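Local coordinates for protein nucleoporin NUP82 (Chaetomium thermophilum, PDB 5CWW) that is probably a structural component of the nuclear pore complex that can also dock transport factors, this chain being its N-terminal beta-propeller domain, at residues R107-P112 with F156-F160; L132-V137 with V169-V175; N378-E382 with G435-I439; M491-T497 with A563-D569; P499-Y503 with I513-V519. All coordinates share one frame; numbering follows the deposited sequence. Where two conformers were deposited one is given.

Interaction 1. Residues R107-P112 with F156-F160; sequences RIIKTP and FKPKF
A seam between two neighbouring blades of the beta-propeller brings Arg107 onto Phe156 and Pro112 onto Phe160. Strand 106-110 is the outermost strand of one blade. Segment 156-160 is the loop that leads into strand 160-162, the outermost strand of the next. The guanidinium of Arg107 lies almost flat on the Phe156 ring, with planes 24° apart. Its CZ is 4.4 Å from the ring centroid and off-centre, which makes an offset cation-pi stack. The guanidinium extends past the ring to Phe156 CB, which is 3.6 Å from Arg107 NH2. Arg107 NE is held by His147 O, so the polar group is tied down beside the ring. Pro158 CD sits over the opposite face of Phe156. Ile109 reaches both rings by separate branches. Its CG2, anti to the backbone N, meets the edge of Phe160, 3.7 Å from CZ. Its CD1 comes tightly to the rim of Phe156, 3.2 Å from CZ. Thr111 CG2 also touches Phe160 CZ, at 3.6 Å. At the far end Pro112 closes over one face of Phe160. Its CD carbon stands 4.0 Å from the Phe160 ring centroid, 24° off the normal, a CH-pi contact.

Interaction 2. Residues L132-V137 with V169-V175; sequences LTSHTV and VTSRSAV
His135 and Val175 carry the contact between a hairpin turn of one propeller blade and the segment that starts the next. Residues 132-137 turn the chain from strand 128-132 into strand 137-141, and residues 169-175 lead into strand 175-180. The tight part is around Val175. Its CG2, anti to the backbone N, meets Leu132 CD2 at 3.7 Å and Val137 CG2 at 4.1 Å, crossing both side chains at about a right angle. CG1 turns the other way, to the carbonyl oxygens of Thr133 and Ser134. Val175 N donates to Ser134 O at 3.0 Å, a bent bond with an N-H...O angle of 137°. A water donates to both Thr133 O and Val175 O and joins the backbones beside it. The hairpin turn contains an ST motif, in which Thr133 OG1 accepts from Thr136 N at 2.8 Å.

The looser side is toward solvent, where the type I turn from Val169 to Arg172 passes the His135 imidazole. Exposed Thr170 touches it lightly, its CA 3.8 Å from His135 CG. One ring face is better packed: Ala174 CB lies over it in a CH-pi contact. At the ring edge, Ser134 OG and His135 ND1 share a hydrogen bond of 3.0 Å, and Arg172 O lies in the ring plane, 3.1 Å from His135 CD2.

Interaction 3. Residues N378-E382 with G435-I439; sequences NPEDE and GQVKI
Gln436 and Lys438 reach toward the loop 378-382 from the start of propeller strand 437-441 and the residue before it. Gln436 comes first, its extended side chain ending beside the Glu382 carboxylate. Lys438, two residues on, makes the central contact. Its chain bends at chi3 (-71°), and its NZ bonds to Asn378 OD1 at 2.6 Å, in the amide carbonyl plane and on a lone pair. The same NZ forms a salt bridge with Glu382 OE1, also at 2.6 Å, on the syn lone pair. Asn378 ND2 joins the loop groups by donating to Glu382 OE2 at 3.2 Å. That bond is nearly straight, at 175°, but reaches the oxygen from above the carboxylate plane. Pro379 CD meets Lys438 CE at 4.0 Å. A methionine in place of Lys438 would probably leave the Glu382 carboxylate without its counter-charge and Asn378 OD1 without this donor. Val437 and Ile439, on either side of Lys438 in sequence, pack on strand 427-432. Pro379 also packs on an apolar side chain of another protein chain. Around the contact, Thr475 of strand 469-476 lies against Pro379, Gln436 and Lys438, while helix 384-387 touches Glu382 through Val387 and Gln436 through Glu386.

Interaction 4. Residues M491-T497 with A563-D569; sequences MFSEDAT and AAATSID
This is a buried side-by-side contact between the edges of two sheets, in which Ser493 and Ala496 meet Ala565 and Ser567. Strand 491-494 and strand 566-570 are edge strands of separate propeller blades, and the segments run in nearly the same direction, 7° apart. At one end Met491 SD rests on Ala564 CB at 3.8 Å. Ser493 OG lies 2.8 Å from Ala565 O, at most a weak bond, since this proton has another acceptor within reach. A water spans the middle, donating to Glu494 O and accepting from Ser567 N. Ala496 N then donates to Ser567 OG at 3.2 Å, almost straight at 176°. Ser567 OG lies opposite its own backbone N (chi1 -172°), which brings the hydroxyl to this N-H. Asp495 shapes the bend after the strand. Its OD1 accepts from Thr497 N at 2.7 Å, from above the carboxylate plane, an Asx turn. Thr497 OG1 adds a second bond to OD1, at 2.6 Å on the syn lone pair. OD2 bonds to Tyr575 OH. With an alanine here, the turn would probably lose its shared acceptor and Tyr575 its carboxylate partner. The arrangement is that of neighbouring beta-propeller blades, with edge strands side by side and like-directed.

Interaction 5. Residues P499-Y503 with I513-V519; sequences PYSFY and ISLTPWV
The Phe502 ring has Ile513 over one face and Leu515 at its edge. Ile513 CB stands 4.1 Å from the Phe502 centroid, 20° off the normal, a CH-pi contact. Leu515 CG is 4.0 Å from Phe502 CE1. Phe502 CG lies between its backbone N and carbonyl carbon (chi1 51°), which swings the ring across to Ile513. Tyr500 has Val519 CG2 over one face, 4.2 Å from the ring centroid. Thr516 CG2 touches Tyr500 CB at 3.6 Å, and Tyr500 OH bonds outside to Leu423 N.

The backbone is an antiparallel hairpin of a propeller blade. Phe502 and Ile513 form a hydrogen-bonded pair, N to O both ways. Leu515 N extends the ladder to Tyr500 O at 2.8 Å, nearly along the C=O axis. Ser501 and Ser514 are the non-hydrogen-bonded pair. Ser514 OG accepts from Thr516 N at 3.2 Å, an ST turn, and from Thr516 OG1 at 3.0 Å. The hairpin thus has a polar serine face and an apolar Phe502-Ile513 face. The buried serine hydroxyls find partners in each other, weakly, and in Thr516 and Tyr512, while the apolar face packs against neighbouring strands, Phe502 on Cys429 and Ile439.

From the N terminus, interactions 1 and 2 come first and cross, since 132-137 falls between 107-112 and 156-160, while 169-175 follows both. Interaction 1 ties one blade to the outer edge of the next. Interaction 2 ties that next blade to the start of the following one. Interaction 3, across the chain's centre from interaction 1, ties the loop before helix 384-387 to strand 437-441 of a later blade. Interaction 5 closes a short hairpin within the longer loop of interaction 4. These two share a sheet. Interaction 4 ties this blade to the one starting with strand 566-570. Packing of Val437 on Phe492 and Ile439 on Phe502 joins it to the preceding blade, that of interaction 3.

Interaction 1. Residues R107-P112 with F156-F160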
# COMPACT_ATOMS: atom_id res chain seq x y z
N ARG B 107 25.06 -5.00 -19.93
CA ARG B 107 25.81 -5.57 -18.81
C ARG B 107 24.90 -6.47 -17.98
O ARG B 107 23.69 -6.24 -17.90
CB ARG B 107 26.40 -4.47 -17.94
CG ARG B 107 27.78 -3.99 -18.36
CD ARG B 107 28.85 -5.03 -18.08
NE ARG B 107 30.14 -4.41 -17.80
CZ ARG B 107 31.19 -5.06 -17.29
NH1 ARG B 107 31.10 -6.35 -17.01
NH2 ARG B 107 32.32 -4.41 -17.06
N ILE B 108 25.49 -7.49 -17.36
CA ILE B 108 24.75 -8.39 -16.49
C ILE B 108 24.99 -7.98 -15.03
O ILE B 108 26.12 -7.64 -14.66
CB ILE B 108 25.16 -9.87 -16.71
CG1 ILE B 108 23.94 -10.79 -16.56
CG2 ILE B 108 26.29 -10.31 -15.77
CD1 ILE B 108 23.04 -10.77 -17.77
N ILE B 109 23.94 -8.02 -14.23
CA ILE B 109 24.04 -7.75 -12.80
C ILE B 109 23.61 -8.98 -12.01
O ILE B 109 22.41 -9.22 -11.82
CB ILE B 109 23.17 -6.55 -12.35
CG1 ILE B 109 23.29 -5.37 -13.32
CG2 ILE B 109 23.53 -6.14 -10.92
CD1 ILE B 109 24.67 -4.77 -13.38
N LYS B 110 24.58 -9.77 -11.57
CA LYS B 110 24.28 -10.90 -10.70
C LYS B 110 23.90 -10.36 -9.32
O LYS B 110 24.47 -9.39 -8.85
CB LYS B 110 25.47 -11.85 -10.60
CG LYS B 110 25.48 -12.95 -11.65
CD LYS B 110 24.34 -13.94 -11.44
CE LYS B 110 24.39 -15.08 -12.45
NZ LYS B 110 23.24 -16.02 -12.29
N THR B 111 22.91 -11.00 -8.70
CA THR B 111 22.39 -10.56 -7.42
C THR B 111 22.51 -11.67 -6.38
O THR B 111 22.69 -12.84 -6.74
CB THR B 111 20.91 -10.13 -7.53
OG1 THR B 111 20.08 -11.30 -7.61
CG2 THR B 111 20.68 -9.26 -8.75
N PRO B 112 22.41 -11.32 -5.09
CA PRO B 112 22.49 -12.32 -4.02
C PRO B 112 21.13 -12.89 -3.62
O PRO B 112 21.06 -13.58 -2.60
CB PRO B 112 23.10 -11.52 -2.87
CG PRO B 112 22.55 -10.15 -3.06
CD PRO B 112 22.44 -9.94 -4.55
N PHE B 156 33.74 -4.86 -12.16
CA PHE B 156 32.32 -4.53 -12.12
C PHE B 156 31.58 -5.38 -11.09
O PHE B 156 31.24 -6.53 -11.35
CB PHE B 156 31.70 -4.74 -13.51
CG PHE B 156 30.26 -4.31 -13.60
CD1 PHE B 156 29.91 -2.99 -13.45
CD2 PHE B 156 29.27 -5.25 -13.85
CE1 PHE B 156 28.59 -2.59 -13.53
CE2 PHE B 156 27.95 -4.86 -13.94
CZ PHE B 156 27.61 -3.53 -13.78
N LYS B 157 31.36 -4.80 -9.91
CA LYS B 157 30.71 -5.50 -8.81
C LYS B 157 29.78 -4.55 -8.03
O LYS B 157 30.14 -4.07 -6.96
CB LYS B 157 31.74 -6.12 -7.87
CG LYS B 157 32.87 -5.19 -7.42
CD LYS B 157 33.96 -5.94 -6.67
CE LYS B 157 34.85 -6.74 -7.61
NZ LYS B 157 35.94 -7.44 -6.89
N PRO B 158 28.59 -4.29 -8.59
CA PRO B 158 27.61 -3.41 -7.94
C PRO B 158 27.24 -3.87 -6.53
O PRO B 158 26.92 -5.04 -6.33
CB PRO B 158 26.39 -3.48 -8.87
CG PRO B 158 26.95 -3.87 -10.19
CD PRO B 158 28.11 -4.77 -9.89
N LYS B 159 27.29 -2.95 -5.57
CA LYS B 159 27.01 -3.27 -4.18
C LYS B 159 25.52 -3.52 -3.96
O LYS B 159 24.67 -2.76 -4.41
CB LYS B 159 27.49 -2.13 -3.27
CG LYS B 159 27.22 -2.34 -1.78
CD LYS B 159 27.94 -3.58 -1.25
CE LYS B 159 27.72 -3.76 0.24
NZ LYS B 159 28.37 -5.00 0.74
N PHE B 160 25.22 -4.62 -3.26
CA PHE B 160 23.87 -4.95 -2.85
C PHE B 160 23.78 -4.96 -1.33
O PHE B 160 24.60 -5.59 -0.66
CB PHE B 160 23.44 -6.32 -3.39
CG PHE B 160 23.03 -6.31 -4.83
CD1 PHE B 160 23.97 -6.33 -5.84
CD2 PHE B 160 21.68 -6.29 -5.17
CE1 PHE B 160 23.58 -6.33 -7.17
CE2 PHE B 160 21.29 -6.28 -6.50
CZ PHE B 160 22.24 -6.30 -7.50

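Interaction 2. Residues L132-V137 with V169-V175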
# COMPACT_ATOMS: atom_id res chain seq x y z
N LEU B 132 13.06 -6.78 -4.97
CA LEU B 132 12.16 -7.59 -4.16
C LEU B 132 11.95 -8.99 -4.72
O LEU B 132 11.70 -9.17 -5.91
CB LEU B 132 10.79 -6.91 -4.04
CG LEU B 132 10.65 -5.77 -3.03
CD1 LEU B 132 11.48 -4.57 -3.43
CD2 LEU B 132 9.18 -5.40 -2.90
N THR B 133 12.08 -9.98 -3.84
CA THR B 133 11.55 -11.31 -4.09
C THR B 133 10.17 -11.33 -3.45
O THR B 133 9.61 -10.28 -3.15
CB THR B 133 12.45 -12.41 -3.50
OG1 THR B 133 12.53 -12.27 -2.08
CG2 THR B 133 13.85 -12.34 -4.10
N SER B 134 9.62 -12.52 -3.22
CA SER B 134 8.34 -12.62 -2.54
C SER B 134 8.43 -12.13 -1.09
O SER B 134 7.48 -11.54 -0.57
CB SER B 134 7.83 -14.06 -2.58
OG SER B 134 8.79 -14.96 -2.06
N HIS B 135 9.58 -12.37 -0.46
CA HIS B 135 9.75 -12.07 0.97
C HIS B 135 10.94 -11.18 1.29
O HIS B 135 10.95 -10.51 2.33
CB HIS B 135 9.89 -13.38 1.75
CG HIS B 135 8.61 -14.15 1.88
ND1 HIS B 135 8.04 -14.82 0.82
CD2 HIS B 135 7.79 -14.35 2.94
CE1 HIS B 135 6.92 -15.41 1.22
NE2 HIS B 135 6.75 -15.13 2.51
N THR B 136 11.95 -11.16 0.42
CA THR B 136 13.20 -10.46 0.71
C THR B 136 13.32 -9.14 -0.03
O THR B 136 12.66 -8.92 -1.05
CB THR B 136 14.43 -11.34 0.36
OG1 THR B 136 14.49 -11.53 -1.06
CG2 THR B 136 14.35 -12.69 1.06
N VAL B 137 14.15 -8.25 0.51
CA VAL B 137 14.39 -6.94 -0.09
C VAL B 137 15.88 -6.62 -0.08
O VAL B 137 16.52 -6.61 0.98
CB VAL B 137 13.63 -5.83 0.66
CG1 VAL B 137 13.84 -4.48 -0.03
CG2 VAL B 137 12.15 -6.15 0.75
N VAL B 169 12.05 -11.76 5.53
CA VAL B 169 12.60 -13.10 5.40
C VAL B 169 11.49 -14.07 5.02
O VAL B 169 10.31 -13.79 5.24
CB VAL B 169 13.27 -13.56 6.73
CG1 VAL B 169 14.10 -14.81 6.52
CG2 VAL B 169 14.14 -12.45 7.29
N THR B 170 11.86 -15.22 4.47
CA THR B 170 10.89 -16.22 4.04
C THR B 170 10.09 -16.79 5.21
O THR B 170 9.01 -17.33 5.01
CB THR B 170 11.58 -17.38 3.29
OG1 THR B 170 12.69 -17.85 4.06
CG2 THR B 170 12.06 -16.92 1.92
N SER B 171 10.62 -16.66 6.42
CA SER B 171 9.95 -17.19 7.61
C SER B 171 8.95 -16.19 8.19
O SER B 171 8.25 -16.50 9.15
CB SER B 171 10.97 -17.59 8.68
OG SER B 171 11.75 -16.49 9.09
N ARG B 172 8.89 -14.99 7.61
CA ARG B 172 7.96 -13.96 8.06
C ARG B 172 7.00 -13.58 6.94
O ARG B 172 6.96 -14.23 5.90
CB ARG B 172 8.72 -12.72 8.55
CG ARG B 172 9.56 -12.95 9.79
CD ARG B 172 8.70 -13.03 11.05
NE ARG B 172 9.20 -12.13 12.10
CZ ARG B 172 8.65 -10.96 12.42
NH1 ARG B 172 7.57 -10.51 11.80
NH2 ARG B 172 9.20 -10.23 13.38
N SER B 173 6.22 -12.52 7.15
CA SER B 173 5.21 -12.11 6.18
C SER B 173 5.83 -11.61 4.88
O SER B 173 6.84 -10.91 4.89
CB SER B 173 4.31 -11.02 6.78
OG SER B 173 3.27 -10.67 5.88
N ALA B 174 5.22 -11.98 3.76
CA ALA B 174 5.71 -11.58 2.44
C ALA B 174 5.66 -10.07 2.24
O ALA B 174 4.79 -9.38 2.77
CB ALA B 174 4.89 -12.27 1.36
N VAL B 175 6.60 -9.56 1.44
CA VAL B 175 6.64 -8.14 1.10
C VAL B 175 5.76 -7.89 -0.12
O VAL B 175 5.84 -8.59 -1.12
CB VAL B 175 8.08 -7.64 0.84
CG1 VAL B 175 8.73 -8.40 -0.32
CG2 VAL B 175 8.09 -6.14 0.59
O HOH W 1 7.36 -9.02 -3.54
O HOH W 2 9.01 -9.55 3.99

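Interaction 3. Residues N378-E382 with G435-I439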
# COMPACT_ATOMS: atom_id res chain seq x y z
N ASN B 378 -21.07 3.57 -5.06
CA ASN B 378 -20.41 2.35 -5.49
C ASN B 378 -21.36 1.49 -6.31
O ASN B 378 -22.55 1.43 -6.01
CB ASN B 378 -19.89 1.57 -4.28
CG ASN B 378 -19.00 0.41 -4.67
OD1 ASN B 378 -17.86 0.60 -5.08
ND2 ASN B 378 -19.52 -0.81 -4.53
N PRO B 379 -20.85 0.83 -7.37
CA PRO B 379 -21.70 -0.11 -8.10
C PRO B 379 -22.25 -1.21 -7.19
O PRO B 379 -21.53 -1.72 -6.34
CB PRO B 379 -20.76 -0.70 -9.15
CG PRO B 379 -19.69 0.31 -9.32
CD PRO B 379 -19.51 0.94 -7.97
N GLU B 380 -23.53 -1.55 -7.36
CA GLU B 380 -24.15 -2.57 -6.53
C GLU B 380 -24.02 -3.94 -7.19
O GLU B 380 -23.84 -4.04 -8.41
CB GLU B 380 -25.63 -2.23 -6.29
CG GLU B 380 -26.45 -2.02 -7.55
CD GLU B 380 -27.88 -1.62 -7.26
OE1 GLU B 380 -28.21 -1.39 -6.07
OE2 GLU B 380 -28.69 -1.54 -8.21
N ASP B 381 -24.08 -4.98 -6.37
CA ASP B 381 -23.98 -6.36 -6.84
C ASP B 381 -22.65 -6.64 -7.54
O ASP B 381 -22.61 -7.29 -8.58
CB ASP B 381 -25.14 -6.69 -7.79
CG ASP B 381 -26.50 -6.49 -7.14
OD1 ASP B 381 -26.58 -6.59 -5.90
OD2 ASP B 381 -27.48 -6.24 -7.87
N GLU B 382 -21.57 -6.15 -6.95
CA GLU B 382 -20.23 -6.45 -7.44
C GLU B 382 -19.89 -7.91 -7.18
O GLU B 382 -20.24 -8.46 -6.13
CB GLU B 382 -19.18 -5.54 -6.78
CG GLU B 382 -19.19 -4.11 -7.28
CD GLU B 382 -18.12 -3.26 -6.62
OE1 GLU B 382 -17.47 -2.46 -7.33
OE2 GLU B 382 -17.92 -3.39 -5.40
N GLY B 435 -9.68 -7.08 -13.31
CA GLY B 435 -9.18 -6.06 -14.20
C GLY B 435 -10.07 -4.83 -14.20
O GLY B 435 -9.83 -3.87 -14.93
N GLN B 436 -11.13 -4.88 -13.39
CA GLN B 436 -12.00 -3.73 -13.22
C GLN B 436 -11.22 -2.56 -12.63
O GLN B 436 -10.44 -2.74 -11.69
CB GLN B 436 -13.19 -4.08 -12.31
CG GLN B 436 -14.13 -2.91 -12.01
CD GLN B 436 -14.97 -3.14 -10.77
OE1 GLN B 436 -14.53 -2.87 -9.64
NE2 GLN B 436 -16.19 -3.62 -10.96
N VAL B 437 -11.44 -1.37 -13.19
CA VAL B 437 -10.83 -0.15 -12.69
C VAL B 437 -11.91 0.76 -12.12
O VAL B 437 -12.97 0.94 -12.73
CB VAL B 437 -10.05 0.60 -13.79
CG1 VAL B 437 -9.46 1.90 -13.24
CG2 VAL B 437 -8.96 -0.28 -14.36
N LYS B 438 -11.63 1.34 -10.96
CA LYS B 438 -12.55 2.25 -10.31
C LYS B 438 -11.86 3.58 -10.04
O LYS B 438 -10.80 3.61 -9.41
CB LYS B 438 -13.08 1.63 -9.02
CG LYS B 438 -14.29 2.36 -8.43
CD LYS B 438 -14.86 1.62 -7.23
CE LYS B 438 -15.55 0.32 -7.64
NZ LYS B 438 -15.94 -0.50 -6.46
N ILE B 439 -12.45 4.66 -10.54
CA ILE B 439 -11.89 6.00 -10.36
C ILE B 439 -12.70 6.74 -9.30
O ILE B 439 -13.88 7.04 -9.50
CB ILE B 439 -11.91 6.80 -11.68
CG1 ILE B 439 -11.25 6.00 -12.81
CG2 ILE B 439 -11.22 8.15 -11.49
CD1 ILE B 439 -9.82 5.59 -12.53

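Interaction 4. Residues M491-T497 with A563-D569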
# COMPACT_ATOMS: atom_id res chain seq x y z
N MET B 491 -1.64 -4.85 -12.80
CA MET B 491 -0.82 -3.82 -12.18
C MET B 491 -1.02 -2.44 -12.80
O MET B 491 -1.21 -2.33 -14.01
CB MET B 491 0.66 -4.19 -12.28
CG MET B 491 1.02 -5.52 -11.65
SD MET B 491 2.68 -6.05 -12.11
CE MET B 491 2.40 -6.61 -13.79
N PHE B 492 -0.97 -1.41 -11.98
CA PHE B 492 -0.93 -0.03 -12.46
C PHE B 492 0.50 0.37 -12.82
O PHE B 492 1.46 -0.13 -12.23
CB PHE B 492 -1.48 0.94 -11.41
CG PHE B 492 -2.98 1.03 -11.37
CD1 PHE B 492 -3.72 1.22 -12.53
CD2 PHE B 492 -3.66 0.94 -10.16
CE1 PHE B 492 -5.10 1.32 -12.48
CE2 PHE B 492 -5.04 1.03 -10.11
CZ PHE B 492 -5.76 1.22 -11.27
N SER B 493 0.63 1.26 -13.79
CA SER B 493 1.91 1.89 -14.11
C SER B 493 1.67 3.36 -14.46
O SER B 493 0.72 3.68 -15.16
CB SER B 493 2.60 1.19 -15.27
OG SER B 493 2.78 -0.19 -15.01
N GLU B 494 2.54 4.24 -13.98
CA GLU B 494 2.39 5.66 -14.25
C GLU B 494 2.89 6.00 -15.66
O GLU B 494 3.78 5.34 -16.18
CB GLU B 494 3.14 6.50 -13.21
CG GLU B 494 2.97 8.01 -13.42
CD GLU B 494 3.58 8.84 -12.30
OE1 GLU B 494 4.12 8.25 -11.34
OE2 GLU B 494 3.53 10.08 -12.39
N ASP B 495 2.29 7.02 -16.26
CA ASP B 495 2.73 7.53 -17.55
C ASP B 495 3.76 8.63 -17.35
O ASP B 495 3.58 9.53 -16.52
CB ASP B 495 1.55 8.05 -18.36
CG ASP B 495 1.96 8.59 -19.71
OD1 ASP B 495 2.31 9.78 -19.80
OD2 ASP B 495 1.93 7.82 -20.70
N ALA B 496 4.85 8.56 -18.11
CA ALA B 496 5.97 9.49 -17.96
C ALA B 496 5.62 10.94 -18.31
O ALA B 496 6.27 11.86 -17.82
CB ALA B 496 7.13 9.03 -18.81
N THR B 497 4.61 11.13 -19.15
CA THR B 497 4.30 12.47 -19.67
C THR B 497 3.21 13.19 -18.88
O THR B 497 3.14 14.42 -18.90
CB THR B 497 3.87 12.42 -21.15
OG1 THR B 497 2.55 11.86 -21.26
CG2 THR B 497 4.84 11.58 -21.97
N ALA B 563 5.61 -8.15 -17.78
CA ALA B 563 6.24 -7.17 -16.91
C ALA B 563 5.41 -5.89 -16.91
O ALA B 563 4.94 -5.46 -17.96
CB ALA B 563 7.66 -6.90 -17.35
N ALA B 564 5.23 -5.30 -15.73
CA ALA B 564 4.47 -4.07 -15.60
C ALA B 564 4.98 -3.03 -16.59
O ALA B 564 6.18 -2.80 -16.70
CB ALA B 564 4.55 -3.54 -14.19
N ALA B 565 4.05 -2.41 -17.31
CA ALA B 565 4.38 -1.44 -18.35
C ALA B 565 5.26 -0.32 -17.80
O ALA B 565 5.00 0.20 -16.72
CB ALA B 565 3.11 -0.87 -18.96
N THR B 566 6.29 0.03 -18.56
CA THR B 566 7.19 1.11 -18.19
C THR B 566 7.16 2.20 -19.25
O THR B 566 7.57 1.98 -20.39
CB THR B 566 8.64 0.60 -18.02
OG1 THR B 566 8.65 -0.50 -17.10
CG2 THR B 566 9.54 1.71 -17.49
N SER B 567 6.65 3.37 -18.88
CA SER B 567 6.51 4.47 -19.82
C SER B 567 7.81 5.25 -19.94
O SER B 567 8.45 5.59 -18.94
CB SER B 567 5.38 5.41 -19.38
OG SER B 567 5.13 6.39 -20.38
N ILE B 568 8.21 5.53 -21.18
CA ILE B 568 9.44 6.26 -21.47
C ILE B 568 9.18 7.35 -22.50
O ILE B 568 8.56 7.11 -23.53
CB ILE B 568 10.54 5.33 -21.99
CG1 ILE B 568 10.61 4.07 -21.11
CG2 ILE B 568 11.88 6.07 -22.03
CD1 ILE B 568 11.83 3.19 -21.32
N ASP B 569 9.65 8.56 -22.20
CA ASP B 569 9.51 9.69 -23.11
C ASP B 569 10.85 10.38 -23.29
O ASP B 569 11.17 11.35 -22.59
CB ASP B 569 8.47 10.69 -22.59
CG ASP B 569 8.24 11.84 -23.56
OD1 ASP B 569 8.35 11.62 -24.78
OD2 ASP B 569 7.94 12.96 -23.09
O HOH W 3 5.63 3.55 -16.17

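Interaction 5. Residues P499-Y503 with I513-V519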
# COMPACT_ATOMS: atom_id res chain seq x y z
N PRO B 499 0.62 12.70 -15.07
CA PRO B 499 0.14 11.87 -13.96
C PRO B 499 -1.28 11.36 -14.19
O PRO B 499 -1.69 10.36 -13.60
CB PRO B 499 0.19 12.81 -12.75
CG PRO B 499 0.93 14.03 -13.20
CD PRO B 499 0.75 14.11 -14.68
N TYR B 500 -2.03 12.06 -15.04
CA TYR B 500 -3.45 11.77 -15.24
C TYR B 500 -3.66 10.73 -16.33
O TYR B 500 -4.79 10.42 -16.69
CB TYR B 500 -4.21 13.06 -15.56
CG TYR B 500 -4.21 14.00 -14.38
CD1 TYR B 500 -5.05 13.79 -13.30
CD2 TYR B 500 -3.35 15.09 -14.34
CE1 TYR B 500 -5.05 14.64 -12.21
CE2 TYR B 500 -3.34 15.95 -13.25
CZ TYR B 500 -4.19 15.72 -12.19
OH TYR B 500 -4.18 16.56 -11.11
N SER B 501 -2.56 10.19 -16.84
CA SER B 501 -2.61 9.00 -17.67
C SER B 501 -1.84 7.88 -16.97
O SER B 501 -0.92 8.14 -16.21
CB SER B 501 -2.01 9.27 -19.06
OG SER B 501 -2.83 10.18 -19.79
N PHE B 502 -2.23 6.64 -17.23
CA PHE B 502 -1.57 5.49 -16.61
C PHE B 502 -1.93 4.21 -17.35
O PHE B 502 -2.81 4.21 -18.22
CB PHE B 502 -1.94 5.38 -15.13
CG PHE B 502 -3.41 5.42 -14.86
CD1 PHE B 502 -4.08 6.63 -14.74
CD2 PHE B 502 -4.14 4.25 -14.72
CE1 PHE B 502 -5.43 6.68 -14.49
CE2 PHE B 502 -5.50 4.28 -14.46
CZ PHE B 502 -6.15 5.50 -14.35
N TYR B 503 -1.25 3.12 -17.01
CA TYR B 503 -1.42 1.85 -17.70
C TYR B 503 -1.88 0.74 -16.77
O TYR B 503 -1.64 0.78 -15.57
CB TYR B 503 -0.12 1.45 -18.38
CG TYR B 503 0.40 2.51 -19.31
CD1 TYR B 503 -0.05 2.58 -20.62
CD2 TYR B 503 1.33 3.44 -18.88
CE1 TYR B 503 0.41 3.55 -21.48
CE2 TYR B 503 1.80 4.42 -19.74
CZ TYR B 503 1.34 4.47 -21.03
OH TYR B 503 1.80 5.44 -21.90
N ILE B 513 -4.91 4.32 -20.17
CA ILE B 513 -6.04 5.03 -19.58
C ILE B 513 -5.65 6.49 -19.37
O ILE B 513 -4.52 6.78 -18.99
CB ILE B 513 -6.48 4.42 -18.23
CG1 ILE B 513 -6.92 2.97 -18.41
CG2 ILE B 513 -7.60 5.24 -17.60
CD1 ILE B 513 -7.05 2.20 -17.10
N SER B 514 -6.59 7.40 -19.61
CA SER B 514 -6.36 8.82 -19.33
C SER B 514 -7.60 9.52 -18.78
O SER B 514 -8.71 9.29 -19.26
CB SER B 514 -5.90 9.54 -20.59
OG SER B 514 -5.86 10.93 -20.34
N LEU B 515 -7.38 10.38 -17.80
CA LEU B 515 -8.46 11.13 -17.16
C LEU B 515 -8.55 12.56 -17.68
O LEU B 515 -9.39 13.33 -17.23
CB LEU B 515 -8.26 11.14 -15.64
CG LEU B 515 -7.96 9.77 -15.02
CD1 LEU B 515 -7.85 9.87 -13.51
CD2 LEU B 515 -9.02 8.75 -15.42
N THR B 516 -7.67 12.90 -18.61
CA THR B 516 -7.74 14.20 -19.28
C THR B 516 -8.55 14.06 -20.57
O THR B 516 -8.60 12.97 -21.15
CB THR B 516 -6.34 14.75 -19.63
OG1 THR B 516 -5.71 13.89 -20.58
CG2 THR B 516 -5.48 14.85 -18.38
N PRO B 517 -9.20 15.15 -21.02
CA PRO B 517 -9.23 16.47 -20.39
C PRO B 517 -10.28 16.61 -19.30
O PRO B 517 -10.49 17.71 -18.78
CB PRO B 517 -9.54 17.40 -21.57
CG PRO B 517 -10.38 16.57 -22.46
CD PRO B 517 -9.86 15.16 -22.34
N TRP B 518 -10.94 15.51 -18.95
CA TRP B 518 -12.06 15.56 -18.01
C TRP B 518 -11.69 16.17 -16.66
O TRP B 518 -12.48 16.91 -16.07
CB TRP B 518 -12.64 14.17 -17.79
CG TRP B 518 -13.56 14.12 -16.62
CD1 TRP B 518 -14.89 14.46 -16.60
CD2 TRP B 518 -13.23 13.74 -15.28
NE1 TRP B 518 -15.39 14.30 -15.33
CE2 TRP B 518 -14.39 13.86 -14.50
CE3 TRP B 518 -12.05 13.30 -14.67
CZ2 TRP B 518 -14.42 13.56 -13.14
CZ3 TRP B 518 -12.08 12.99 -13.32
CH2 TRP B 518 -13.25 13.12 -12.57
N VAL B 519 -10.49 15.87 -16.16
CA VAL B 519 -10.05 16.39 -14.87
C VAL B 519 -9.83 17.90 -14.95
O VAL B 519 -10.04 18.62 -13.98
CB VAL B 519 -8.75 15.71 -14.37
CG1 VAL B 519 -9.01 14.27 -14.00
CG2 VAL B 519 -7.64 15.83 -15.40